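Local coordinates for ABC transporter, solute-binding protein (Staphylococcus aureus, PDB 6LKJ) that binds hexose 6-phosphates and probably serves as the lipid-anchored extracellular receptor that hands its ligand to an ABC importer, at residues Ser7-Asn12 with Val54-Val59; Ser35-Leu40 with Thr63-Glu68; Thr93-Met98 with Asp216-Val221. All coordinates share one frame; numbering follows the deposited sequence.

Contact 1: Ser7-Asn12 with Val54-Val59. With BGP (6-O-phosphono-beta-D-galactopyranose), chain B.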
loop_
_atom_site.group_PDB
_atom_site.type_symbol
_atom_site.label_atom_id
_atom_site.label_comp_id
_atom_site.label_asym_id
_atom_site.label_seq_id
_atom_site.Cartn_x
_atom_site.Cartn_y
_atom_site.Cartn_z
ATOM N N SER A 7 1.130 10.017 -5.753
ATOM C CA SER A 7 0.798 9.113 -4.663
ATOM C C SER A 7 -0.335 8.160 -5.020
ATOM O O SER A 7 -1.413 8.621 -5.429
ATOM C CB SER A 7 0.424 9.896 -3.405
ATOM O OG SER A 7 0.136 9.012 -2.335
ATOM N N PRO A 8 -0.126 6.847 -4.880
ATOM C CA PRO A 8 -1.251 5.908 -4.988
ATOM C C PRO A 8 -2.168 5.917 -3.776
ATOM O O PRO A 8 -3.207 5.246 -3.810
ATOM C CB PRO A 8 -0.557 4.548 -5.149
ATOM C CG PRO A 8 0.765 4.727 -4.478
ATOM C CD PRO A 8 1.166 6.154 -4.736
ATOM N N TYR A 9 -1.820 6.642 -2.714
ATOM C CA TYR A 9 -2.704 6.763 -1.563
ATOM C C TYR A 9 -4.009 7.446 -1.954
ATOM O O TYR A 9 -4.068 8.223 -2.911
ATOM C CB TYR A 9 -2.037 7.573 -0.452
ATOM C CG TYR A 9 -0.955 6.857 0.318
ATOM C CD1 TYR A 9 -1.175 5.600 0.866
ATOM C CD2 TYR A 9 0.285 7.451 0.512
ATOM C CE1 TYR A 9 -0.185 4.952 1.578
ATOM C CE2 TYR A 9 1.275 6.816 1.223
ATOM C CZ TYR A 9 1.038 5.567 1.752
ATOM O OH TYR A 9 2.029 4.934 2.459
ATOM N N GLN A 10 -5.060 7.155 -1.195
ATOM C CA GLN A 10 -6.297 7.902 -1.331
ATOM C C GLN A 10 -6.157 9.264 -0.656
ATOM O O GLN A 10 -5.312 9.470 0.220
ATOM C CB GLN A 10 -7.471 7.125 -0.734
ATOM C CG GLN A 10 -7.828 5.859 -1.500
ATOM C CD GLN A 10 -8.455 6.152 -2.852
ATOM O OE1 GLN A 10 -9.625 6.524 -2.938
ATOM N NE2 GLN A 10 -7.678 5.983 -3.915
ATOM N N SER A 11 -7.008 10.202 -1.078
ATOM C CA SER A 11 -6.884 11.580 -0.612
ATOM C C SER A 11 -7.108 11.690 0.891
ATOM O O SER A 11 -6.447 12.487 1.565
ATOM C CB SER A 11 -7.866 12.475 -1.368
ATOM O OG SER A 11 -7.737 13.827 -0.965
ATOM N N ASN A 12 -8.026 10.892 1.440
ATOM C CA ASN A 12 -8.384 11.041 2.847
ATOM C C ASN A 12 -7.236 10.695 3.788
ATOM O O ASN A 12 -7.271 11.095 4.957
ATOM C CB ASN A 12 -9.607 10.182 3.174
ATOM C CG ASN A 12 -9.265 8.719 3.346
ATOM O OD1 ASN A 12 -8.884 8.043 2.390
ATOM N ND2 ASN A 12 -9.402 8.217 4.568
ATOM N N VAL A 54 7.985 14.576 -5.650
ATOM C CA VAL A 54 8.034 13.530 -4.632
ATOM C C VAL A 54 7.051 12.425 -4.998
ATOM O O VAL A 54 5.966 12.693 -5.524
ATOM C CB VAL A 54 7.727 14.101 -3.227
ATOM C CG1 VAL A 54 7.654 12.991 -2.187
ATOM C CG2 VAL A 54 8.773 15.132 -2.824
ATOM N N PHE A 55 7.443 11.179 -4.734
ATOM C CA PHE A 55 6.576 10.013 -4.855
ATOM C C PHE A 55 6.438 9.387 -3.475
ATOM O O PHE A 55 7.436 8.967 -2.881
ATOM C CB PHE A 55 7.148 9.002 -5.852
ATOM C CG PHE A 55 6.126 8.052 -6.423
ATOM C CD1 PHE A 55 5.485 7.127 -5.613
ATOM C CD2 PHE A 55 5.823 8.071 -7.776
ATOM C CE1 PHE A 55 4.550 6.250 -6.138
ATOM C CE2 PHE A 55 4.889 7.196 -8.307
ATOM C CZ PHE A 55 4.253 6.286 -7.486
ATOM N N MET A 56 5.210 9.329 -2.959
ATOM C CA MET A 56 4.950 8.730 -1.658
ATOM C C MET A 56 3.858 7.676 -1.784
ATOM O O MET A 56 2.846 7.889 -2.458
ATOM C CB MET A 56 4.559 9.795 -0.612
ATOM C CG MET A 56 3.206 10.457 -0.823
ATOM S SD MET A 56 2.849 11.714 0.425
ATOM C CE MET A 56 2.707 10.710 1.900
ATOM N N GLY A 57 4.075 6.538 -1.139
ATOM C CA GLY A 57 3.153 5.428 -1.229
ATOM C C GLY A 57 3.652 4.344 -2.168
ATOM O O GLY A 57 4.500 4.565 -3.037
ATOM N N GLY A 58 3.107 3.148 -1.989
ATOM C CA GLY A 58 3.537 1.995 -2.747
ATOM C C GLY A 58 4.812 1.383 -2.191
ATOM O O GLY A 58 5.583 2.011 -1.467
ATOM N N VAL A 59 5.026 0.115 -2.537
ATOM C CA VAL A 59 6.228 -0.592 -2.111
ATOM C C VAL A 59 7.374 -0.183 -3.029
ATOM O O VAL A 59 7.840 -0.969 -3.862
ATOM C CB VAL A 59 6.005 -2.117 -2.093
ATOM C CG1 VAL A 59 5.188 -2.504 -0.868
ATOM C CG2 VAL A 59 5.288 -2.580 -3.356
HETATM C C1 BGP B . -1.314 -0.437 -0.643
HETATM C C2 BGP B . -0.011 0.282 -0.340
HETATM C C3 BGP B . -0.205 1.757 -0.342
HETATM C C4 BGP B . -0.806 2.231 -1.636
HETATM C C5 BGP B . -2.111 1.494 -1.935
HETATM C C6 BGP B . -2.669 1.934 -3.249
HETATM O O1 BGP B . -1.105 -1.769 -0.705
HETATM O O2 BGP B . 0.477 -0.136 0.958
HETATM O O3 BGP B . 1.068 2.410 -0.161
HETATM O O4 BGP B . 0.140 1.972 -2.685
HETATM O O5 BGP B . -1.900 0.037 -1.951
HETATM O O6 BGP B . -1.806 1.576 -4.267
HETATM P P BGP B . -2.388 0.681 -5.522
HETATM O O1P BGP B . -2.779 -0.690 -5.037
HETATM O O2P BGP B . -1.304 0.556 -6.569
HETATM O O3P BGP B . -3.584 1.368 -6.121
#

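Contact 2: Ser35-Leu40 with Thr63-Glu68. With BGP (6-O-phosphono-beta-D-galactopyranose), chain B.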
loop_
_atom_site.group_PDB
_atom_site.type_symbol
_atom_site.label_atom_id
_atom_site.label_comp_id
_atom_site.label_asym_id
_atom_site.label_seq_id
_atom_site.Cartn_x
_atom_site.Cartn_y
_atom_site.Cartn_z
ATOM N N SER A 35 -2.988 4.344 -9.789
ATOM C CA SER A 35 -2.352 3.092 -9.400
ATOM C C SER A 35 -0.839 3.269 -9.373
ATOM O O SER A 35 -0.275 4.083 -10.109
ATOM C CB SER A 35 -2.741 1.968 -10.363
ATOM O OG SER A 35 -4.150 1.822 -10.439
ATOM N N THR A 36 -0.179 2.498 -8.503
ATOM C CA THR A 36 1.250 2.681 -8.263
ATOM C C THR A 36 2.050 2.604 -9.560
ATOM O O THR A 36 2.761 3.547 -9.924
ATOM C CB THR A 36 1.759 1.638 -7.267
ATOM O OG1 THR A 36 1.063 1.773 -6.022
ATOM C CG2 THR A 36 3.251 1.822 -7.031
ATOM N N GLN A 37 1.939 1.483 -10.273
ATOM C CA GLN A 37 2.732 1.303 -11.484
ATOM C C GLN A 37 2.275 2.206 -12.620
ATOM O O GLN A 37 3.077 2.512 -13.508
ATOM C CB GLN A 37 2.698 -0.161 -11.922
ATOM C CG GLN A 37 3.408 -1.099 -10.959
ATOM C CD GLN A 37 4.850 -0.697 -10.710
ATOM O OE1 GLN A 37 5.598 -0.407 -11.644
ATOM N NE2 GLN A 37 5.247 -0.676 -9.443
ATOM N N VAL A 38 1.013 2.638 -12.616
ATOM C CA VAL A 38 0.556 3.594 -13.622
ATOM C C VAL A 38 1.226 4.946 -13.405
ATOM O O VAL A 38 1.693 5.585 -14.355
ATOM C CB VAL A 38 -0.978 3.711 -13.593
ATOM C CG1 VAL A 38 -1.444 4.836 -14.510
ATOM C CG2 VAL A 38 -1.619 2.392 -13.995
ATOM N N LEU A 39 1.281 5.400 -12.149
ATOM C CA LEU A 39 1.984 6.640 -11.838
ATOM C C LEU A 39 3.455 6.546 -12.217
ATOM O O LEU A 39 4.026 7.496 -12.764
ATOM C CB LEU A 39 1.841 6.968 -10.350
ATOM C CG LEU A 39 0.446 7.315 -9.823
ATOM C CD1 LEU A 39 0.446 7.319 -8.304
ATOM C CD2 LEU A 39 -0.017 8.660 -10.361
ATOM N N LEU A 40 4.085 5.402 -11.937
ATOM C CA LEU A 40 5.500 5.234 -12.251
ATOM C C LEU A 40 5.733 5.206 -13.756
ATOM O O LEU A 40 6.736 5.740 -14.244
ATOM C CB LEU A 40 6.031 3.958 -11.601
ATOM C CG LEU A 40 6.181 3.996 -10.079
ATOM C CD1 LEU A 40 6.337 2.591 -9.520
ATOM C CD2 LEU A 40 7.359 4.868 -9.680
ATOM N N THR A 63 9.566 -2.085 -6.205
ATOM C CA THR A 63 8.823 -2.074 -7.461
ATOM C C THR A 63 9.114 -0.845 -8.319
ATOM O O THR A 63 8.308 -0.509 -9.191
ATOM C CB THR A 63 7.315 -2.173 -7.208
ATOM O OG1 THR A 63 6.885 -1.075 -6.392
ATOM C CG2 THR A 63 6.970 -3.488 -6.522
ATOM N N ILE A 64 10.237 -0.169 -8.105
ATOM C CA ILE A 64 10.656 0.912 -8.991
ATOM C C ILE A 64 11.455 0.284 -10.127
ATOM O O ILE A 64 12.586 -0.171 -9.930
ATOM C CB ILE A 64 11.467 1.981 -8.248
ATOM C CG1 ILE A 64 10.539 2.838 -7.381
ATOM C CG2 ILE A 64 12.218 2.868 -9.235
ATOM C CD1 ILE A 64 11.262 3.868 -6.535
ATOM N N ASP A 65 10.856 0.236 -11.318
ATOM C CA ASP A 65 11.506 -0.398 -12.456
ATOM C C ASP A 65 12.548 0.495 -13.111
ATOM O O ASP A 65 13.476 -0.020 -13.740
ATOM C CB ASP A 65 10.464 -0.813 -13.497
ATOM C CG ASP A 65 9.540 -1.904 -12.997
ATOM O OD1 ASP A 65 8.421 -2.023 -13.538
ATOM O OD2 ASP A 65 9.930 -2.642 -12.067
ATOM N N HIS A 66 12.419 1.817 -12.979
ATOM C CA HIS A 66 13.313 2.779 -13.618
ATOM C C HIS A 66 13.949 3.646 -12.538
ATOM O O HIS A 66 13.473 4.758 -12.256
ATOM C CB HIS A 66 12.563 3.627 -14.644
ATOM C CG HIS A 66 11.682 2.829 -15.555
ATOM N ND1 HIS A 66 12.183 1.953 -16.496
ATOM C CD2 HIS A 66 10.334 2.765 -15.663
ATOM C CE1 HIS A 66 11.181 1.391 -17.147
ATOM N NE2 HIS A 66 10.049 1.866 -16.661
ATOM N N PRO A 67 15.022 3.167 -11.902
ATOM C CA PRO A 67 15.702 3.992 -10.892
ATOM C C PRO A 67 16.294 5.272 -11.452
ATOM O O PRO A 67 16.562 6.202 -10.680
ATOM C CB PRO A 67 16.797 3.060 -10.347
ATOM C CG PRO A 67 16.935 1.973 -11.364
ATOM C CD PRO A 67 15.592 1.813 -11.993
ATOM N N GLU A 68 16.502 5.358 -12.769
ATOM C CA GLU A 68 17.026 6.574 -13.379
ATOM C C GLU A 68 16.054 7.743 -13.301
ATOM O O GLU A 68 16.451 8.875 -13.593
ATOM C CB GLU A 68 17.398 6.312 -14.840
ATOM C CG GLU A 68 16.202 6.146 -15.768
ATOM C CD GLU A 68 15.828 4.691 -15.986
ATOM O OE1 GLU A 68 15.279 4.372 -17.062
ATOM O OE2 GLU A 68 16.087 3.867 -15.084
HETATM C C1 BGP B . -1.314 -0.437 -0.643
HETATM C C2 BGP B . -0.011 0.282 -0.340
HETATM C C3 BGP B . -0.205 1.757 -0.342
HETATM C C4 BGP B . -0.806 2.231 -1.636
HETATM C C5 BGP B . -2.111 1.494 -1.935
HETATM C C6 BGP B . -2.669 1.934 -3.249
HETATM O O1 BGP B . -1.105 -1.769 -0.705
HETATM O O2 BGP B . 0.477 -0.136 0.958
HETATM O O3 BGP B . 1.068 2.410 -0.161
HETATM O O4 BGP B . 0.140 1.972 -2.685
HETATM O O5 BGP B . -1.900 0.037 -1.951
HETATM O O6 BGP B . -1.806 1.576 -4.267
HETATM P P BGP B . -2.388 0.681 -5.522
HETATM O O1P BGP B . -2.779 -0.690 -5.037
HETATM O O2P BGP B . -1.304 0.556 -6.569
HETATM O O3P BGP B . -3.584 1.368 -6.121
HETATM O O HOH W 1 3.893 -1.595 -7.075
#

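Contact 3: Thr93-Met98 with Asp216-Val221. With BGP (6-O-phosphono-beta-D-galactopyranose), chain B.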
loop_
_atom_site.group_PDB
_atom_site.type_symbol
_atom_site.label_atom_id
_atom_site.label_comp_id
_atom_site.label_asym_id
_atom_site.label_seq_id
_atom_site.Cartn_x
_atom_site.Cartn_y
_atom_site.Cartn_z
ATOM N N THR A 93 13.040 6.108 1.032
ATOM C CA THR A 93 12.940 6.175 2.484
ATOM C C THR A 93 11.650 5.486 2.904
ATOM O O THR A 93 10.580 5.792 2.366
ATOM C CB THR A 93 12.940 7.624 2.985
ATOM O OG1 THR A 93 14.115 8.300 2.524
ATOM C CG2 THR A 93 12.901 7.664 4.508
ATOM N N SER A 94 11.750 4.553 3.846
ATOM C CA SER A 94 10.555 3.896 4.356
ATOM C C SER A 94 9.661 4.908 5.067
ATOM O O SER A 94 10.144 5.819 5.744
ATOM C CB SER A 94 10.938 2.758 5.300
ATOM O OG SER A 94 11.612 1.728 4.598
ATOM N N PHE A 95 8.347 4.744 4.907
ATOM C CA PHE A 95 7.398 5.760 5.349
ATOM C C PHE A 95 6.337 5.198 6.290
ATOM O O PHE A 95 6.140 5.723 7.390
ATOM C CB PHE A 95 6.733 6.408 4.131
ATOM C CG PHE A 95 5.558 7.284 4.467
ATOM C CD1 PHE A 95 5.680 8.315 5.384
ATOM C CD2 PHE A 95 4.334 7.085 3.849
ATOM C CE1 PHE A 95 4.600 9.126 5.686
ATOM C CE2 PHE A 95 3.250 7.891 4.146
ATOM C CZ PHE A 95 3.384 8.912 5.068
ATOM N N LEU A 96 5.640 4.148 5.865
ATOM C CA LEU A 96 4.586 3.542 6.664
ATOM C C LEU A 96 4.609 2.036 6.467
ATOM O O LEU A 96 5.121 1.525 5.467
ATOM C CB LEU A 96 3.194 4.082 6.293
ATOM C CG LEU A 96 2.759 5.462 6.787
ATOM C CD1 LEU A 96 1.355 5.774 6.287
ATOM C CD2 LEU A 96 2.817 5.548 8.304
ATOM N N LEU A 97 4.043 1.327 7.439
ATOM C CA LEU A 97 3.808 -0.106 7.336
ATOM C C LEU A 97 2.325 -0.324 7.059
ATOM O O LEU A 97 1.473 0.143 7.822
ATOM C CB LEU A 97 4.234 -0.828 8.614
ATOM C CG LEU A 97 5.679 -0.582 9.052
ATOM C CD1 LEU A 97 5.931 -1.182 10.426
ATOM C CD2 LEU A 97 6.654 -1.145 8.026
ATOM N N MET A 98 2.021 -1.018 5.966
ATOM C CA MET A 98 0.642 -1.197 5.516
ATOM C C MET A 98 0.345 -2.674 5.303
ATOM O O MET A 98 0.757 -3.252 4.282
ATOM C CB MET A 98 0.378 -0.415 4.237
ATOM C CG MET A 98 -1.085 -0.396 3.842
ATOM S SD MET A 98 -2.023 0.714 4.903
ATOM C CE MET A 98 -1.441 2.300 4.304
ATOM N N ASP A 216 5.716 0.876 2.782
ATOM C CA ASP A 216 5.528 2.006 1.885
ATOM C C ASP A 216 6.726 2.947 1.959
ATOM O O ASP A 216 7.332 3.136 3.016
ATOM C CB ASP A 216 4.246 2.758 2.240
ATOM C CG ASP A 216 3.001 1.908 2.066
ATOM O OD1 ASP A 216 3.121 0.729 1.663
ATOM O OD2 ASP A 216 1.893 2.423 2.332
ATOM N N GLY A 217 7.065 3.548 0.814
ATOM C CA GLY A 217 8.270 4.339 0.702
ATOM C C GLY A 217 7.998 5.732 0.162
ATOM O O GLY A 217 6.907 6.038 -0.328
ATOM N N ILE A 218 9.023 6.577 0.279
ATOM C CA ILE A 218 9.030 7.931 -0.265
ATOM C C ILE A 218 10.308 8.104 -1.073
ATOM O O ILE A 218 11.382 7.668 -0.646
ATOM C CB ILE A 218 8.942 9.003 0.844
ATOM C CG1 ILE A 218 7.689 8.806 1.694
ATOM C CG2 ILE A 218 8.949 10.403 0.246
ATOM C CD1 ILE A 218 7.570 9.802 2.829
ATOM N N ALA A 219 10.195 8.740 -2.239
ATOM C CA ALA A 219 11.340 8.932 -3.116
ATOM C C ALA A 219 11.283 10.312 -3.756
ATOM O O ALA A 219 10.203 10.857 -4.000
ATOM C CB ALA A 219 11.398 7.855 -4.209
ATOM N N LEU A 220 12.463 10.869 -4.027
ATOM C CA LEU A 220 12.586 12.133 -4.741
ATOM C C LEU A 220 12.634 11.868 -6.240
ATOM O O LEU A 220 13.400 11.016 -6.703
ATOM C CB LEU A 220 13.838 12.892 -4.298
ATOM C CG LEU A 220 13.934 13.341 -2.836
ATOM C CD1 LEU A 220 15.222 14.124 -2.604
ATOM C CD2 LEU A 220 12.726 14.172 -2.439
ATOM N N VAL A 221 11.819 12.600 -6.993
ATOM C CA VAL A 221 11.697 12.406 -8.434
ATOM C C VAL A 221 12.743 13.257 -9.142
ATOM O O VAL A 221 12.885 14.452 -8.854
ATOM C CB VAL A 221 10.280 12.760 -8.916
ATOM C CG1 VAL A 221 10.192 12.679 -10.432
ATOM C CG2 VAL A 221 9.255 11.844 -8.264
HETATM C C1 BGP B . -1.314 -0.437 -0.643
HETATM C C2 BGP B . -0.011 0.282 -0.340
HETATM C C3 BGP B . -0.205 1.757 -0.342
HETATM C C4 BGP B . -0.806 2.231 -1.636
HETATM C C5 BGP B . -2.111 1.494 -1.935
HETATM C C6 BGP B . -2.669 1.934 -3.249
HETATM O O1 BGP B . -1.105 -1.769 -0.705
HETATM O O2 BGP B . 0.477 -0.136 0.958
HETATM O O3 BGP B . 1.068 2.410 -0.161
HETATM O O4 BGP B . 0.140 1.972 -2.685
HETATM O O5 BGP B . -1.900 0.037 -1.951
HETATM O O6 BGP B . -1.806 1.576 -4.267
HETATM P P BGP B . -2.388 0.681 -5.522
HETATM O O1P BGP B . -2.779 -0.690 -5.037
HETATM O O2P BGP B . -1.304 0.556 -6.569
HETATM O O3P BGP B . -3.584 1.368 -6.121
HETATM O O HOH W 2 13.848 9.138 0.001
#

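Contact 1: Ser7-Asn12 with Val54-Val59
S7 and M56 stand with their CA atoms 5.1 Å apart where the parallel neighbours strand 2-7 and strand 54-56 run out, each segment then turning into a loop of the sugar-phosphate site. A serine suits this strand end because its hydroxyl works twice. A chi1 of -178° sets OG beside the carbonyl carbon, from where S7 OG donates to M56 O at 2.9 Å, approaching from above the carbonyl plane, and it also accepts from Y9 N at 3.1 Å. The second bond closes an ST turn that swings the chain away from the strand direction. P8, inside this turn, has no N-H to satisfy. Its ring instead supplies apolar surface: P8 CD lies 3.7 Å from F55 CE1, the two side chains crossing at about a right angle, while P8 CB comes within 3.3 Å of O6 of the bound 6-phosphogalactose.

The ring of Y9 fits between the sugar and the backbone of G57, with Y9 CE2 3.4 Å from G57 CA. Glycine suits that place twice over: its bare CA lets the Y9 ring and P8 come close, and its backbone angles would press any beta carbon against the preceding carbonyl O. The phenol end of Y9 hydrogen-bonds D216. Beyond G57, G58 N donates to sugar O3 at 2.8 Å, nearly straight at 166°. It is one of the polar partners of O3, and because this donor belongs to the backbone it probably helps to set the sugar's position at C3 through the course of the loop itself.

Contact 2: Ser35-Leu40 with Thr63-Glu68
Q37 reaches from the first turn of helix 36-44 to T63, at the beginning of the loop that follows helix 60-63, in a lobe of this type 2 periplasmic-binding-protein fold; the N terminus of helix 36-44 holds the ligand's phosphate. The amide of Q37 uses both of its protons. One runs from Q37 NE2 to T63 O at 3.1 Å, with the acceptor close to the amide plane and an N-H...O angle of 158°. The other goes to a water, which in turn donates to T63 OG1, so the direct bond is doubled by a bridged one. The bend at chi2 (-56°) turns the amide toward T63 and lets a long polar residue meet a nearby backbone carbonyl. T63 OG1 also hydrogen-bonds V59 O, four residues back.

Beside this polar pair, L40 brings CD1 to 3.7 Å from T63 O and lays CD2 4.4 Å from I64 CG1. These branched aliphatic chains share F70 as a neighbour, while H286 of helix 286-292 touches Q37, T63 and D65.

One residue before Q37, T36 meets the ligand. With its hydroxyl beside its own backbone N (chi1 -60°), T36 OG1 and T36 N grip the same phosphate oxygen, O2P, at 2.7 and 3.0 Å. The helix N terminus probably adds a favourable field for the anion. The short branch of threonine suits such a two-atom grip. Farther along the loop, H66 stacks on H44, and D65 CB lies 4.1 Å above the H66 ring, over its centre.

Contact 3: Thr93-Met98 with Asp216-Val221
F95 and L96 together face D216 as a classic beta bulge, set where strand 93-105 and strand 213-221 run antiparallel in the central sheet, the short segments at 143° to each other. Before the bulge the pairing is regular: T93 and I218 form a hydrogen-bonded pair, T93 N reaching I218 O at 2.8 Å and an almost straight 174°. At the bulge, D216 O takes F95 N at 2.7 Å and, weakly, L96 N, while D216 N returns a bond to L96 O. G217, without a side chain, lies opposite S94, its CA 3.2 Å from T93 O.

F95 starts toward strand 213-221, and its ring then leads away (chi1 169°), F95 CD1 meeting I218 CD1 at 3.5 Å. L96 CG lies 3.6 Å above one face of the F95 ring, offset toward the rim.

D216 holds the sugar with both carboxylate oxygens: O2 of the ligand donates to D216 OD1 at 2.9 Å and O3 to D216 OD2 at 2.6 Å. Y9 OH also bonds OD2, which thus serves two partners. M98, flexible and unbranched, brings CB and CG against O2. An aspartate suits a vicinal diol, giving each hydroxyl its own acceptor. Because galactose and glucose share their configuration at C2 and C3, the grip is consistent with binding of glucose 6-phosphate at this same residue.

How the contacts relate
From the N terminus the segments come as 7-12, 35-40, 54-59, 63-68, 93-98 and 216-221. Contact 1 closes a loop of 41 intervening residues, and contact 2 opens inside that loop and ends beyond it, so the two cross: helix 36-44 lies within the first closure, and its L39 and L40 pack on P8 and F55. Contact 3 comes afterwards, in series, and spans 117 residues, including much of what is probably the second lobe. Strand 54-56 is the neighbour of strand 213-221, so contacts 1 and 3 share one sheet, while contact 2 adds a helix and a loop. All three converge on the bound sugar phosphate.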